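Local coordinates for protein cytochrome P450 (Novosphingobium aromaticivorans, PDB 3OFT) that is a cytochrome P450, a largely helical haem-thiolate protein that binds haem and holds its iron within the P450 fold, at residues A96-V101 / P213-W219. Residues are numbered along the deposited sequence; the frame is centred on the assembly and turned at random.
Sequences AFRTPV and PVGGRPW. With HEM (protoporphyrin IX containing Fe), chain D.
Over the centre of one face of the Phe97 ring sits a methyl of Val214, its CG1 3.6 Å from the ring centroid and only 10° off the normal, a well-formed CH-pi contact. At the ring's edge, near its plane, is Trp219: the two aromatics make an offset edge-to-face pair, the Phe97 edge turned toward the face of the indole's six-membered ring, with planes at 65°. Val214 serves both rings: with CG1 anti to the backbone N (chi1 169°), CG2 lies over a face of the indole toward the rim and also reaches Phe97 CD1 and Pro100 CG. Pro100, where the helix kinks for want of an N-H, offers a compact apolar ring whose CG lies 3.7 Å from Trp219 CZ2, while Val101 CG2 meets the indole edge. Arg217 approaches the Phe97 ring obliquely, Arg217 NH2 lying 4.0 Å from Phe97 CZ; its NH1 forms a salt bridge with Glu223 and also donates to Pro218 O.

No direct hydrogen bond joins the segments. A water bridges them, donating to Ala96 O at 2.7 Å and accepting from Gly215 N; the small Ala96 side chain is consistent with the close approach of the type I' turn from Val214 to Arg217, and glycines at its two central positions suit the positive phi angles there. On the helix's haem-facing side, Arg98 NH2 donates to the haem propionate O2D at 2.8 Å and also bonds Arg344 O. The loop before helix 221-252 thus meets helix 91-104 mainly through shape-matched apolar and aromatic packing, with a single water as the polar link.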
ATOM      1  N   ALA A  96     -21.216   5.219  -3.635  1.00 10.76           N
ATOM      2  CA  ALA A  96     -21.566   5.610  -5.023  1.00 10.67           C
ATOM      3  C   ALA A  96     -20.322   5.719  -5.913  1.00 10.49           C
ATOM      4  O   ALA A  96     -20.356   5.371  -7.061  1.00 10.26           O
ATOM      5  CB  ALA A  96     -22.346   6.885  -5.052  1.00 11.31           C
ATOM      6  N   PHE A  97     -19.215   6.186  -5.361  1.00  8.93           N
ATOM      7  CA  PHE A  97     -17.980   6.319  -6.141  1.00  8.34           C
ATOM      8  C   PHE A  97     -17.163   5.049  -6.148  1.00  8.72           C
ATOM      9  O   PHE A  97     -16.526   4.746  -7.154  1.00  9.22           O
ATOM     10  CB  PHE A  97     -17.130   7.469  -5.583  1.00  8.57           C
ATOM     11  CG  PHE A  97     -17.645   8.819  -5.969  1.00  9.75           C
ATOM     12  CD1 PHE A  97     -17.334   9.370  -7.206  1.00  9.40           C
ATOM     13  CD2 PHE A  97     -18.481   9.515  -5.122  1.00 13.71           C
ATOM     14  CE1 PHE A  97     -17.838  10.634  -7.568  1.00 14.23           C
ATOM     15  CE2 PHE A  97     -18.984  10.776  -5.473  1.00 16.56           C
ATOM     16  CZ  PHE A  97     -18.649  11.341  -6.677  1.00 14.64           C
ATOM     17  N   ARG A  98     -17.161   4.309  -5.039  1.00  8.49           N
ATOM     18  CA  ARG A  98     -16.434   3.033  -4.986  1.00  9.68           C
ATOM     19  C   ARG A  98     -16.985   2.048  -6.038  1.00 10.93           C
ATOM     20  O   ARG A  98     -16.226   1.328  -6.680  1.00 11.41           O
ATOM     21  CB  ARG A  98     -16.531   2.392  -3.612  1.00  9.58           C
ATOM     22  CG  ARG A  98     -15.674   1.120  -3.457  1.00 10.90           C
ATOM     23  CD  ARG A  98     -15.803   0.541  -2.054  1.00 14.06           C
ATOM     24  NE  ARG A  98     -15.333  -0.834  -2.009  1.00 12.47           N
ATOM     25  CZ  ARG A  98     -14.113  -1.237  -1.654  1.00 13.60           C
ATOM     26  NH1 ARG A  98     -13.861  -2.555  -1.641  1.00 11.30           N
ATOM     27  NH2 ARG A  98     -13.155  -0.379  -1.275  1.00  7.97           N
ATOM     28  N   THR A  99     -18.307   2.031  -6.199  1.00 11.26           N
ATOM     29  CA  THR A  99     -18.927   1.080  -7.114  1.00 11.83           C
ATOM     30  C   THR A  99     -18.308   1.029  -8.513  1.00 10.23           C
ATOM     31  O   THR A  99     -17.839  -0.056  -8.899  1.00 10.51           O
ATOM     32  CB  THR A  99     -20.470   1.176  -7.077  1.00 11.86           C
ATOM     33  OG1 THR A  99     -20.911   0.737  -5.781  1.00 14.07           O
ATOM     34  CG2 THR A  99     -21.118   0.300  -8.179  1.00 15.45           C
ATOM     35  N   PRO A 100     -18.262   2.164  -9.261  1.00 11.48           N
ATOM     36  CA  PRO A 100     -17.619   2.071 -10.579  1.00 10.78           C
ATOM     37  C   PRO A 100     -16.113   1.796 -10.502  1.00 11.14           C
ATOM     38  O   PRO A 100     -15.574   1.170 -11.398  1.00 10.51           O
ATOM     39  CB  PRO A 100     -17.882   3.438 -11.221  1.00 11.99           C
ATOM     40  CG  PRO A 100     -18.172   4.369 -10.080  1.00 12.16           C
ATOM     41  CD  PRO A 100     -18.881   3.495  -9.064  1.00 10.95           C
ATOM     42  N   VAL A 101     -15.424   2.271  -9.461  1.00  9.85           N
ATOM     43  CA  VAL A 101     -13.974   1.998  -9.370  1.00  9.74           C
ATOM     44  C   VAL A 101     -13.714   0.484  -9.213  1.00 10.88           C
ATOM     45  O   VAL A 101     -12.844  -0.062  -9.884  1.00 11.87           O
ATOM     46  CB  VAL A 101     -13.344   2.769  -8.184  1.00  8.85           C
ATOM     47  CG1 VAL A 101     -11.913   2.296  -7.926  1.00 10.95           C
ATOM     48  CG2 VAL A 101     -13.396   4.285  -8.475  1.00  8.79           C
ATOM     49  N   PRO A 213     -21.602   5.549 -14.763  1.00 20.67           N
ATOM     50  CA  PRO A 213     -22.206   6.625 -14.000  1.00 20.64           C
ATOM     51  C   PRO A 213     -21.825   6.570 -12.515  1.00 19.66           C
ATOM     52  O   PRO A 213     -21.426   5.521 -11.999  1.00 18.89           O
ATOM     53  CB  PRO A 213     -23.705   6.367 -14.159  1.00 20.70           C
ATOM     54  CG  PRO A 213     -23.824   4.890 -14.334  1.00 21.68           C
ATOM     55  CD  PRO A 213     -22.554   4.458 -15.048  1.00 21.67           C
ATOM     56  N   VAL A 214     -21.940   7.703 -11.840  1.00 19.02           N
ATOM     57  CA  VAL A 214     -21.870   7.712 -10.386  1.00 19.01           C
ATOM     58  C   VAL A 214     -23.234   8.174  -9.903  1.00 19.47           C
ATOM     59  O   VAL A 214     -23.664   9.266 -10.248  1.00 17.31           O
ATOM     60  CB  VAL A 214     -20.772   8.648  -9.879  1.00 19.73           C
ATOM     61  CG1 VAL A 214     -20.883   8.854  -8.345  1.00 18.76           C
ATOM     62  CG2 VAL A 214     -19.435   8.058 -10.201  1.00 20.54           C
ATOM     63  N   GLY A 215     -23.906   7.332  -9.118  1.00 20.98           N
ATOM     64  CA  GLY A 215     -25.250   7.626  -8.605  1.00 22.13           C
ATOM     65  C   GLY A 215     -26.183   8.078  -9.712  1.00 23.06           C
ATOM     66  O   GLY A 215     -26.927   9.047  -9.545  1.00 24.06           O
ATOM     67  N   GLY A 216     -26.114   7.417 -10.862  1.00 23.31           N
ATOM     68  CA  GLY A 216     -27.030   7.729 -11.985  1.00 24.10           C
ATOM     69  C   GLY A 216     -26.799   9.025 -12.753  1.00 24.39           C
ATOM     70  O   GLY A 216     -27.686   9.499 -13.490  1.00 24.96           O
ATOM     71  N   ARG A 217     -25.607   9.605 -12.619  1.00 22.33           N
ATOM     72  CA  ARG A 217     -25.248  10.795 -13.407  1.00 20.85           C
ATOM     73  C   ARG A 217     -23.750  10.683 -13.821  1.00 19.49           C
ATOM     74  O   ARG A 217     -23.037   9.824 -13.297  1.00 18.48           O
ATOM     75  CB  ARG A 217     -25.614  12.085 -12.638  1.00 20.96           C
ATOM     76  CG  ARG A 217     -25.161  12.167 -11.168  1.00 22.44           C
ATOM     77  CD  ARG A 217     -23.866  12.867 -11.090  1.00 23.02           C
ATOM     78  NE  ARG A 217     -23.400  13.089  -9.730  1.00 23.52           N
ATOM     79  CZ  ARG A 217     -22.114  13.218  -9.412  1.00 21.67           C
ATOM     80  NH1 ARG A 217     -21.191  13.161 -10.367  1.00 19.08           N
ATOM     81  NH2 ARG A 217     -21.752  13.397  -8.143  1.00 23.14           N
ATOM     82  N   PRO A 218     -23.286  11.500 -14.788  1.00 18.35           N
ATOM     83  CA  PRO A 218     -21.897  11.317 -15.244  1.00 17.06           C
ATOM     84  C   PRO A 218     -20.866  11.794 -14.211  1.00 15.69           C
ATOM     85  O   PRO A 218     -21.168  12.688 -13.436  1.00 14.06           O
ATOM     86  CB  PRO A 218     -21.811  12.214 -16.498  1.00 17.91           C
ATOM     87  CG  PRO A 218     -23.274  12.418 -16.933  1.00 18.03           C
ATOM     88  CD  PRO A 218     -24.049  12.433 -15.648  1.00 18.46           C
ATOM     89  N   TRP A 219     -19.650  11.248 -14.232  1.00 14.51           N
ATOM     90  CA  TRP A 219     -18.538  11.833 -13.446  1.00 14.51           C
ATOM     91  C   TRP A 219     -18.363  13.304 -13.815  1.00 15.44           C
ATOM     92  O   TRP A 219     -18.396  13.643 -15.008  1.00 15.92           O
ATOM     93  CB  TRP A 219     -17.212  11.144 -13.780  1.00 14.06           C
ATOM     94  CG  TRP A 219     -17.073   9.743 -13.241  1.00 14.20           C
ATOM     95  CD1 TRP A 219     -17.557   8.587 -13.821  1.00 13.15           C
ATOM     96  CD2 TRP A 219     -16.369   9.332 -12.058  1.00 12.53           C
ATOM     97  NE1 TRP A 219     -17.194   7.496 -13.073  1.00 14.27           N
ATOM     98  CE2 TRP A 219     -16.472   7.914 -11.981  1.00 12.10           C
ATOM     99  CE3 TRP A 219     -15.675  10.017 -11.048  1.00 14.28           C
ATOM    100  CZ2 TRP A 219     -15.918   7.165 -10.914  1.00 13.73           C
ATOM    101  CZ3 TRP A 219     -15.099   9.265  -9.999  1.00 13.27           C
ATOM    102  CH2 TRP A 219     -15.251   7.865  -9.931  1.00 13.46           C
TER
HETATM  103  CHA HEM D 417      -7.403   1.243  -0.230  1.00  2.48           C
HETATM  104  CHB HEM D 417      -3.364  -1.272   0.801  1.00  5.96           C
HETATM  105  CHC HEM D 417      -2.486  -1.745  -3.921  1.00  5.36           C
HETATM  106  CHD HEM D 417      -5.834   1.573  -4.865  1.00  8.21           C
HETATM  107  C1A HEM D 417      -6.417   0.538   0.435  1.00  5.58           C
HETATM  108  C2A HEM D 417      -6.401   0.300   1.859  1.00  5.46           C
HETATM  109  C3A HEM D 417      -5.309  -0.388   2.172  1.00  4.72           C
HETATM  110  C4A HEM D 417      -4.548  -0.590   0.937  1.00  6.21           C
HETATM  111  CMA HEM D 417      -4.910  -0.800   3.611  1.00  5.72           C
HETATM  112  CAA HEM D 417      -7.512   0.730   2.861  1.00  6.43           C
HETATM  113  CBA HEM D 417      -7.270   2.177   3.227  1.00  6.68           C
HETATM  114  CGA HEM D 417      -8.240   2.672   4.291  1.00  6.78           C
HETATM  115  O1A HEM D 417      -8.221   3.909   4.583  1.00  7.91           O
HETATM  116  O2A HEM D 417      -9.050   1.892   4.883  1.00  8.19           O
HETATM  117  C1B HEM D 417      -2.761  -1.644  -0.393  1.00  5.61           C
HETATM  118  C2B HEM D 417      -1.612  -2.501  -0.531  1.00  4.66           C
HETATM  119  C3B HEM D 417      -1.386  -2.623  -1.854  1.00  5.25           C
HETATM  120  C4B HEM D 417      -2.386  -1.845  -2.560  1.00  5.27           C
HETATM  121  CMB HEM D 417      -0.851  -3.126   0.653  1.00  3.95           C
HETATM  122  CAB HEM D 417      -0.300  -3.368  -2.636  1.00  8.63           C
HETATM  123  CBB HEM D 417       0.708  -4.038  -2.047  1.00 14.94           C
HETATM  124  C1C HEM D 417      -3.289  -0.911  -4.642  1.00  7.61           C
HETATM  125  C2C HEM D 417      -3.358  -0.793  -6.093  1.00  8.68           C
HETATM  126  C3C HEM D 417      -4.289   0.173  -6.333  1.00 12.06           C
HETATM  127  C4C HEM D 417      -4.875   0.590  -5.081  1.00  7.84           C
HETATM  128  CMC HEM D 417      -2.475  -1.597  -7.100  1.00 10.19           C
HETATM  129  CAC HEM D 417      -4.835   0.737  -7.668  1.00 14.60           C
HETATM  130  CBC HEM D 417      -4.095   0.818  -8.768  1.00 21.62           C
HETATM  131  C1D HEM D 417      -6.571   1.760  -3.742  1.00  6.67           C
HETATM  132  C2D HEM D 417      -7.724   2.647  -3.664  1.00  7.59           C
HETATM  133  C3D HEM D 417      -8.225   2.501  -2.239  1.00  4.94           C
HETATM  134  C4D HEM D 417      -7.333   1.597  -1.568  1.00  5.27           C
HETATM  135  CMD HEM D 417      -8.347   3.506  -4.821  1.00  5.24           C
HETATM  136  CAD HEM D 417      -9.467   3.247  -1.672  1.00  6.71           C
HETATM  137  CBD HEM D 417     -10.600   2.207  -1.631  1.00  5.13           C
HETATM  138  CGD HEM D 417     -11.761   2.887  -0.896  1.00  9.47           C
HETATM  139  O1D HEM D 417     -11.580   3.909  -0.204  1.00  7.95           O
HETATM  140  O2D HEM D 417     -12.889   2.385  -0.942  1.00 11.02           O
HETATM  141  NA  HEM D 417      -5.270  -0.043  -0.108  1.00  6.44           N
HETATM  142  NB  HEM D 417      -3.218  -1.316  -1.652  1.00  5.60           N
HETATM  143  NC  HEM D 417      -4.253  -0.094  -4.073  1.00  7.35           N
HETATM  144  ND  HEM D 417      -6.361   1.184  -2.494  1.00  4.72           N
HETATM  145 FE   HEM D 417      -4.821  -0.126  -2.092  1.00  8.33          FE
HETATM  146  O   HOH W   1     -22.637   4.798  -8.340  1.00 16.72           O
HETATM  147  O   HOH W   2      -3.464   1.828  -1.856  1.00 12.50           O